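Putative integrase (Listeria innocua, PDB 5U96) probably binds DNA and exchanges its strands as a serine integrase, whose coiled-coil domain, the part crystallised here, makes interactions that mediate the directionality of recombination. Local coordinates at residues D39-I42 with N43-A47. Residues are numbered along the deposited sequence; the frame is centred on the assembly and turned at random.
Sequences DAQI and NYYEA
Asp39 O receives Asn43 N in a weak bond, and that same N-H also leans weakly toward Ala40 O, so the backbone N-H of Asn43 is divided weakly between two carbonyls. Ala40 O takes a firmer bond from Tyr44 N at 3.1 Å. Gln41 makes the main side-chain contact, one helical turn before Tyr45. Its CG stands anti to the backbone N (chi1 -175°) and the chain then bends at chi2, which carries OE1 over one face of the Tyr45 ring. OE1 lies 3.0 Å above the ring plane, offset toward the rim, and comes within 3.1 Å of Tyr45 CZ; amide and ring planes are 39° apart. Gln41 CG adds a contact of 3.7 Å to Tyr45 CE2. Ile42 O accepts Glu46 N at 3.2 Å, while their side chains run side by side, Ile42 CG2 lying 3.3 Å from Glu46 OE2. This is i to i+4 packing along helix 28-50, the second arm of the antiparallel helical hairpin that forms this coiled-coil domain. Ile42 is buried against Leu7 of helix 7-23, Tyr45 touches Leu7 and Glu10, Gln41 also meets Glu10, and Asp39 OD1 forms a salt bridge with Lys14, joining the two arms.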
loop_
_atom_site.group_PDB
_atom_site.type_symbol
_atom_site.label_atom_id
_atom_site.label_comp_id
_atom_site.label_asym_id
_atom_site.label_seq_id
_atom_site.Cartn_x
_atom_site.Cartn_y
_atom_site.Cartn_z
ATOM N N ASP A 39 -2.760 11.301 1.413
ATOM C CA ASP A 39 -3.414 12.592 1.208
ATOM C C ASP A 39 -3.298 13.470 2.450
ATOM O O ASP A 39 -3.062 14.673 2.351
ATOM C CB ASP A 39 -4.891 12.406 0.845
ATOM C CG ASP A 39 -5.088 11.874 -0.562
ATOM O OD1 ASP A 39 -4.151 11.974 -1.380
ATOM O OD2 ASP A 39 -6.190 11.365 -0.854
ATOM N N ALA A 40 -3.467 12.858 3.618
ATOM C CA ALA A 40 -3.411 13.582 4.883
ATOM C C ALA A 40 -2.030 14.179 5.129
ATOM O O ALA A 40 -1.912 15.312 5.593
ATOM C CB ALA A 40 -3.793 12.664 6.029
ATOM N N GLN A 41 -0.987 13.414 4.822
ATOM C CA GLN A 41 0.380 13.874 5.038
ATOM C C GLN A 41 0.697 15.063 4.137
ATOM O O GLN A 41 1.466 15.948 4.512
ATOM C CB GLN A 41 1.376 12.739 4.791
ATOM C CG GLN A 41 2.821 13.104 5.099
ATOM C CD GLN A 41 2.984 13.741 6.465
ATOM O OE1 GLN A 41 3.169 14.952 6.578
ATOM N NE2 GLN A 41 2.910 12.929 7.511
ATOM N N ILE A 42 0.102 15.079 2.950
ATOM C CA ILE A 42 0.220 16.222 2.053
ATOM C C ILE A 42 -0.466 17.436 2.667
ATOM O O ILE A 42 -0.040 18.574 2.468
ATOM C CB ILE A 42 -0.401 15.933 0.670
ATOM C CG1 ILE A 42 0.367 14.811 -0.035
ATOM C CG2 ILE A 42 -0.412 17.197 -0.184
ATOM C CD1 ILE A 42 -0.299 14.311 -1.303
ATOM N N ASN A 43 -1.532 17.182 3.419
ATOM C CA ASN A 43 -2.327 18.246 4.013
ATOM C C ASN A 43 -1.569 18.995 5.105
ATOM O O ASN A 43 -1.623 20.223 5.178
ATOM C CB ASN A 43 -3.624 17.673 4.586
ATOM C CG ASN A 43 -4.683 18.734 4.814
ATOM O OD1 ASN A 43 -4.614 19.829 4.257
ATOM N ND2 ASN A 43 -5.674 18.411 5.636
ATOM N N TYR A 44 -0.865 18.252 5.954
ATOM C CA TYR A 44 -0.111 18.853 7.050
ATOM C C TYR A 44 1.063 19.671 6.520
ATOM O O TYR A 44 1.352 20.754 7.028
ATOM C CB TYR A 44 0.394 17.780 8.019
ATOM C CG TYR A 44 1.028 18.355 9.270
ATOM C CD1 TYR A 44 0.249 18.945 10.256
ATOM C CD2 TYR A 44 2.403 18.313 9.462
ATOM C CE1 TYR A 44 0.819 19.479 11.399
ATOM C CE2 TYR A 44 2.982 18.841 10.604
ATOM C CZ TYR A 44 2.186 19.425 11.567
ATOM O OH TYR A 44 2.757 19.956 12.703
ATOM N N TYR A 45 1.737 19.148 5.498
ATOM C CA TYR A 45 2.853 19.852 4.875
ATOM C C TYR A 45 2.388 21.190 4.311
ATOM O O TYR A 45 3.131 22.171 4.321
ATOM C CB TYR A 45 3.481 18.998 3.767
ATOM C CG TYR A 45 4.287 17.804 4.252
ATOM C CD1 TYR A 45 4.879 17.796 5.510
ATOM C CD2 TYR A 45 4.461 16.689 3.444
ATOM C CE1 TYR A 45 5.615 16.710 5.948
ATOM C CE2 TYR A 45 5.195 15.598 3.875
ATOM C CZ TYR A 45 5.770 15.614 5.127
ATOM O OH TYR A 45 6.502 14.533 5.562
ATOM N N GLU A 46 1.154 21.224 3.821
ATOM C CA GLU A 46 0.546 22.463 3.358
ATOM C C GLU A 46 0.174 23.348 4.538
ATOM O O GLU A 46 0.371 24.563 4.509
ATOM C CB GLU A 46 -0.697 22.169 2.516
ATOM C CG GLU A 46 -0.398 21.697 1.102
ATOM C CD GLU A 46 -1.558 20.939 0.478
ATOM O OE1 GLU A 46 -2.657 20.925 1.069
ATOM O OE2 GLU A 46 -1.366 20.353 -0.609
ATOM N N ALA A 47 -0.358 22.722 5.582
ATOM C CA ALA A 47 -0.890 23.446 6.728
ATOM C C ALA A 47 0.208 24.068 7.587
ATOM O O ALA A 47 -0.008 25.099 8.219
ATOM C CB ALA A 47 -1.747 22.522 7.569
#